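Local coordinates for D-isomer specific 2-hydroxyacid dehydrogenase family protein (Aeromonas salmonicida subsp. salmonicida, PDB 3HG7), which probably acts as an NAD-dependent oxidoreductase of the D-isomer specific 2-hydroxyacid dehydrogenase family, at residues L144-G149 / I198-P203; D255-E260 / L274-H279. The protein carries 1 engineered substitution. One frame throughout, in Å; residues are numbered along the deposited sequence.

Interaction 1 (L144-G149 / I198-P203)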
loop_
_atom_site.group_PDB
_atom_site.type_symbol
_atom_site.label_atom_id
_atom_site.label_comp_id
_atom_site.label_asym_id
_atom_site.label_seq_id
_atom_site.Cartn_x
_atom_site.Cartn_y
_atom_site.Cartn_z
ATOM N N LEU A 144 -8.305 12.492 -9.557
ATOM C CA LEU A 144 -8.802 11.173 -9.980
ATOM C C LEU A 144 -8.172 10.074 -9.128
ATOM O O LEU A 144 -6.933 9.985 -9.054
ATOM C CB LEU A 144 -8.418 10.903 -11.431
ATOM C CG LEU A 144 -8.877 9.553 -11.976
ATOM C CD1 LEU A 144 -10.386 9.386 -11.787
ATOM C CD2 LEU A 144 -8.475 9.390 -13.424
ATOM N N ILE A 145 -9.002 9.223 -8.525
ATOM C CA ILE A 145 -8.508 8.097 -7.727
ATOM C C ILE A 145 -9.006 6.779 -8.334
ATOM O O ILE A 145 -10.210 6.630 -8.614
ATOM C CB ILE A 145 -8.948 8.188 -6.242
ATOM C CG1 ILE A 145 -8.549 9.538 -5.639
ATOM C CG2 ILE A 145 -8.382 6.986 -5.429
ATOM C CD1 ILE A 145 -9.075 9.783 -4.214
ATOM N N LEU A 146 -8.064 5.871 -8.578
ATOM C CA LEU A 146 -8.348 4.504 -9.017
ATOM C C LEU A 146 -8.328 3.599 -7.802
ATOM O O LEU A 146 -7.283 3.335 -7.211
ATOM C CB LEU A 146 -7.323 4.024 -10.052
ATOM C CG LEU A 146 -6.890 4.988 -11.154
ATOM C CD1 LEU A 146 -6.126 4.212 -12.202
ATOM C CD2 LEU A 146 -8.075 5.700 -11.780
ATOM N N GLY A 147 -9.506 3.135 -7.423
ATOM C CA GLY A 147 -9.665 2.313 -6.232
ATOM C C GLY A 147 -10.551 3.071 -5.270
ATOM O O GLY A 147 -10.259 4.216 -4.912
ATOM N N THR A 148 -11.628 2.428 -4.841
ATOM C CA THR A 148 -12.671 3.104 -4.088
ATOM C C THR A 148 -12.901 2.521 -2.704
ATOM O O THR A 148 -13.927 2.803 -2.064
ATOM C CB THR A 148 -13.996 3.076 -4.878
ATOM O OG1 THR A 148 -15.077 2.786 -3.988
ATOM C CG2 THR A 148 -13.936 1.978 -5.915
ATOM N N GLY A 149 -11.943 1.725 -2.234
ATOM C CA GLY A 149 -12.042 1.097 -0.929
ATOM C C GLY A 149 -11.789 2.117 0.152
ATOM O O GLY A 149 -11.895 3.317 -0.089
ATOM N N ILE A 198 -3.516 12.172 -10.280
ATOM C CA ILE A 198 -4.036 10.817 -10.431
ATOM C C ILE A 198 -3.439 9.940 -9.345
ATOM O O ILE A 198 -2.215 9.935 -9.149
ATOM C CB ILE A 198 -3.674 10.206 -11.803
ATOM C CG1 ILE A 198 -4.083 11.131 -12.952
ATOM C CG2 ILE A 198 -4.391 8.866 -11.991
ATOM C CD1 ILE A 198 -3.201 10.992 -14.168
ATOM N N VAL A 199 -4.298 9.210 -8.629
ATOM C CA VAL A 199 -3.816 8.304 -7.583
ATOM C C VAL A 199 -4.273 6.884 -7.918
ATOM O O VAL A 199 -5.463 6.576 -7.845
ATOM C CB VAL A 199 -4.263 8.744 -6.150
ATOM C CG1 VAL A 199 -3.756 7.760 -5.100
ATOM C CG2 VAL A 199 -3.667 10.107 -5.799
ATOM N N SER A 200 -3.320 6.051 -8.317
ATOM C CA SER A 200 -3.553 4.622 -8.540
ATOM C C SER A 200 -3.359 3.776 -7.270
ATOM O O SER A 200 -2.267 3.704 -6.698
ATOM C CB SER A 200 -2.658 4.119 -9.675
ATOM O OG SER A 200 -3.029 2.806 -10.063
ATOM N N VAL A 201 -4.441 3.170 -6.801
ATOM C CA VAL A 201 -4.385 2.340 -5.614
ATOM C C VAL A 201 -5.067 1.018 -5.951
ATOM O O VAL A 201 -5.945 0.567 -5.221
ATOM C CB VAL A 201 -5.143 2.938 -4.403
ATOM C CG1 VAL A 201 -4.439 2.529 -3.092
ATOM C CG2 VAL A 201 -5.308 4.434 -4.495
ATOM N N LEU A 202 -4.686 0.415 -7.071
ATOM C CA LEU A 202 -5.451 -0.724 -7.589
ATOM C C LEU A 202 -4.877 -2.054 -7.135
ATOM O O LEU A 202 -3.650 -2.203 -7.068
ATOM C CB LEU A 202 -5.478 -0.709 -9.111
ATOM C CG LEU A 202 -6.389 0.273 -9.837
ATOM C CD1 LEU A 202 -5.960 0.279 -11.276
ATOM C CD2 LEU A 202 -7.881 -0.068 -9.712
ATOM N N PRO A 203 -5.763 -3.033 -6.848
ATOM C CA PRO A 203 -5.304 -4.414 -6.690
ATOM C C PRO A 203 -4.747 -4.905 -8.031
ATOM O O PRO A 203 -5.199 -4.450 -9.094
ATOM C CB PRO A 203 -6.581 -5.169 -6.321
ATOM C CG PRO A 203 -7.687 -4.372 -6.883
ATOM C CD PRO A 203 -7.238 -2.934 -6.811
#
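L144 and L146 exchange three backbone hydrogen bonds with V199 and V201, the ladder of two neighbouring parallel strands. V199 has both its polar backbone atoms engaged with the other strand: its N gives to L144 O at 2.8 Å, and its O takes L146 N, also at 2.8 Å. Beyond the last strand pair, V201 N still reaches L146 O at 2.9 Å, so the pairing outlasts the regular strand by one bond. Two of these acceptors have weaker company: I198 CA approaches L144 O at 3.3 Å and I145 CA approaches V199 O at 3.4 Å, both as CA-H...O contacts. I145 turns its backbone bonds to the other neighbour, L167 and V169 of strand 165-169; G147 also bonds V169, and L144 bonds V197.

Side chains meet on both faces of the pair. I145 CG2 lies anti to its backbone N (chi1 of the CG1 branch -54°) and runs alongside V201 CG2, 4.1 Å away, the two side chains pointing the same way. On the other face L202 slants across L146, its CG 3.9 Å from L146 CB and its CD1 close to L146 CD1. After the strand the chain turns at G147, whose phi of 117° suits a glycine, toward G149 at the N-cap of helix 150-161; this strand-turn-helix start is consistent with the glycine-rich turn of a Rossmann NAD-binding fold.

Helix 150-161 packs on the face of I145, V199 and V201 through I155, A156 and I151, while helix 188-193 covers L144, L146 and I198 on the opposite face through L188, M191 and L192; strand 165-169 flanks 142-146, and I198 bonds onward to I225 of strand 225-228.

Interaction 2 (D255-E260 / L274-H279)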
loop_
_atom_site.group_PDB
_atom_site.type_symbol
_atom_site.label_atom_id
_atom_site.label_comp_id
_atom_site.label_asym_id
_atom_site.label_seq_id
_atom_site.Cartn_x
_atom_site.Cartn_y
_atom_site.Cartn_z
ATOM N N ASP A 255 5.594 4.640 -4.951
ATOM C CA ASP A 255 5.965 3.993 -3.691
ATOM C C ASP A 255 6.216 2.488 -3.936
ATOM O O ASP A 255 6.847 1.811 -3.131
ATOM C CB ASP A 255 4.867 4.190 -2.640
ATOM C CG ASP A 255 5.291 3.729 -1.261
ATOM O OD1 ASP A 255 6.424 4.091 -0.835
ATOM O OD2 ASP A 255 4.520 2.954 -0.636
ATOM N N VAL A 256 5.756 2.001 -5.083
ATOM C CA VAL A 256 5.785 0.552 -5.393
ATOM C C VAL A 256 6.312 0.305 -6.799
ATOM O O VAL A 256 6.235 1.175 -7.670
ATOM C CB VAL A 256 4.409 -0.087 -5.230
ATOM C CG1 VAL A 256 4.000 -0.077 -3.768
ATOM C CG2 VAL A 256 3.353 0.615 -6.136
ATOM N N PHE A 257 6.876 -0.884 -7.010
ATOM C CA PHE A 257 7.656 -1.125 -8.212
ATOM C C PHE A 257 7.518 -2.559 -8.691
ATOM O O PHE A 257 7.195 -3.446 -7.896
ATOM C CB PHE A 257 9.115 -0.763 -7.952
ATOM C CG PHE A 257 9.291 0.671 -7.547
ATOM C CD1 PHE A 257 9.365 1.676 -8.523
ATOM C CD2 PHE A 257 9.311 1.030 -6.197
ATOM C CE1 PHE A 257 9.495 3.011 -8.156
ATOM C CE2 PHE A 257 9.422 2.360 -5.823
ATOM C CZ PHE A 257 9.527 3.348 -6.808
ATOM N N GLU A 258 7.748 -2.755 -9.990
ATOM C CA GLU A 258 7.770 -4.097 -10.605
ATOM C C GLU A 258 8.771 -5.017 -9.885
ATOM O O GLU A 258 8.524 -6.219 -9.736
ATOM C CB GLU A 258 8.114 -3.981 -12.104
ATOM C CG GLU A 258 7.188 -4.753 -13.049
ATOM C CD GLU A 258 6.722 -3.907 -14.246
ATOM O OE1 GLU A 258 7.574 -3.366 -14.990
ATOM O OE2 GLU A 258 5.490 -3.786 -14.435
ATOM N N GLN A 259 9.896 -4.445 -9.450
ATOM C CA GLN A 259 10.886 -5.161 -8.631
ATOM C C GLN A 259 11.249 -4.353 -7.366
ATOM O O GLN A 259 11.647 -3.191 -7.466
ATOM C CB GLN A 259 12.148 -5.454 -9.459
ATOM C CG GLN A 259 13.357 -5.994 -8.671
ATOM C CD GLN A 259 13.353 -7.515 -8.490
ATOM O OE1 GLN A 259 13.274 -8.272 -9.463
ATOM N NE2 GLN A 259 13.462 -7.964 -7.238
ATOM N N GLU A 260 11.105 -4.963 -6.192
ATOM C CA GLU A 260 11.583 -4.343 -4.936
ATOM C C GLU A 260 12.430 -5.246 -4.032
ATOM O O GLU A 260 12.140 -6.440 -3.894
ATOM C CB GLU A 260 10.460 -3.680 -4.136
ATOM C CG GLU A 260 9.083 -4.190 -4.396
ATOM C CD GLU A 260 8.026 -3.241 -3.871
ATOM O OE1 GLU A 260 7.415 -2.494 -4.674
ATOM O OE2 GLU A 260 7.808 -3.247 -2.646
ATOM N N LEU A 274 10.652 12.183 -11.406
ATOM C CA LEU A 274 10.157 10.960 -10.825
ATOM C C LEU A 274 10.620 10.996 -9.372
ATOM O O LEU A 274 11.784 11.237 -9.122
ATOM C CB LEU A 274 10.774 9.735 -11.520
ATOM C CG LEU A 274 10.092 8.372 -11.334
ATOM C CD1 LEU A 274 10.773 7.296 -12.179
ATOM C CD2 LEU A 274 10.082 7.911 -9.914
ATOM N N ILE A 275 9.703 10.762 -8.443
ATOM C CA ILE A 275 10.054 10.699 -7.030
ATOM C C ILE A 275 9.836 9.268 -6.553
ATOM O O ILE A 275 8.809 8.650 -6.842
ATOM C CB ILE A 275 9.245 11.694 -6.192
ATOM C CG1 ILE A 275 9.698 13.131 -6.520
ATOM C CG2 ILE A 275 9.334 11.322 -4.682
ATOM C CD1 ILE A 275 8.852 14.181 -5.936
ATOM N N ILE A 276 10.780 8.767 -5.774
ATOM C CA ILE A 276 10.761 7.375 -5.338
ATOM C C ILE A 276 10.752 7.280 -3.821
ATOM O O ILE A 276 11.568 7.906 -3.160
ATOM C CB ILE A 276 12.017 6.639 -5.825
ATOM C CG1 ILE A 276 11.976 6.430 -7.344
ATOM C CG2 ILE A 276 12.171 5.294 -5.107
ATOM C CD1 ILE A 276 13.323 6.164 -7.928
ATOM N N THR A 277 9.839 6.486 -3.288
ATOM C CA THR A 277 9.866 6.151 -1.877
ATOM C C THR A 277 9.926 4.627 -1.722
ATOM O O THR A 277 9.320 3.910 -2.517
ATOM C CB THR A 277 8.678 6.758 -1.125
ATOM O OG1 THR A 277 7.430 6.371 -1.737
ATOM C CG2 THR A 277 8.809 8.276 -1.108
ATOM N N PRO A 278 10.614 4.135 -0.679
ATOM C CA PRO A 278 10.861 2.673 -0.588
ATOM C C PRO A 278 9.710 1.872 0.014
ATOM O O PRO A 278 9.859 1.263 1.078
ATOM C CB PRO A 278 12.110 2.595 0.275
ATOM C CG PRO A 278 12.029 3.832 1.177
ATOM C CD PRO A 278 11.377 4.902 0.333
ATOM N N HIS A 279 8.570 1.871 -0.683
ATOM C CA HIS A 279 7.379 1.154 -0.249
ATOM C C HIS A 279 7.053 1.384 1.233
ATOM O O HIS A 279 6.957 0.441 2.021
ATOM C CB HIS A 279 7.522 -0.341 -0.573
ATOM C CG HIS A 279 6.215 -1.059 -0.706
ATOM N ND1 HIS A 279 6.128 -2.363 -1.136
ATOM C CD2 HIS A 279 4.941 -0.646 -0.495
ATOM C CE1 HIS A 279 4.857 -2.735 -1.161
ATOM N NE2 HIS A 279 4.114 -1.710 -0.783
#
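D255 sets CG anti to its backbone N (chi1 -171°), while T277 tucks OG1 between its own N and carbonyl carbon (chi1 55°), and these two choices bring hydroxyl and carboxylate together. T277 OG1 donates to D255 OD1 at 2.7 Å, arriving on the anti side of the carboxylate and somewhat out of its plane; the same hydroxyl also bonds Y106 OH of helix 100-115. The D255 carboxylate is gripped further by N280 N at OD1 and S281 OG at OD2, which should fix its rotation.

Next along, the H279 ring is held from two directions. V256 CG1 sits over one face, 3.6 Å from the ring centroid, as a CH-pi contact displaced toward the rim. At the edge, H279 ND1 gives a distinctly bent hydrogen bond to E260 OE2; the modelled 2.4 Å is very short and its exact length doubtful. Carboxylate and ring stand almost perpendicular, their planes 87° apart.

This His-carboxylate hydrogen bond, in the loops that follow the neighbouring parallel strands 251-254 and 274-276 of the Rossmann-type sheet, resembles the histidine-glutamate pair of D-2-hydroxyacid dehydrogenase active sites and probably corresponds to it. A bound glycerol, likely from the crystallisation liquor, makes a weak hydrogen bond to H279 NE2.

E260 is steadied through its other oxygen, OE1, which accepts F257 N at 2.9 Å, so one carboxylate ties its own loop together while meeting the histidine. P278 centres an inverse gamma turn, with H279 N bonded to T277 O at 2.8 Å, immediately before the histidine. F257 crosses I276 at about a right angle, its CZ touching I276 CG2 at 3.7 Å; T277 O lies in the plane of the phenyl ring, at the edge, 3.7 Å from CE2.

How the interactions relate
Both contacts belong to the same seven-stranded parallel sheet, but to different parts of it: interaction 1 joins two central strands, 142-146 and 197-200, whereas interaction 2 lies at the 274-276 margin, past the end of strand 251-254. Their centres are 16 Å apart and nothing of one touches the other. The 144-149/198-203 pair is buried and mostly backbone ladder with aliphatic packing between helices. In the 255-260/274-279 pair, a loop meets the last strand and the turn that follows it, and carboxylates, a hydroxyl and an imidazole take the place of the ladder, beside a small apolar contact of F257 with I276; D255 is buried while H279 is exposed.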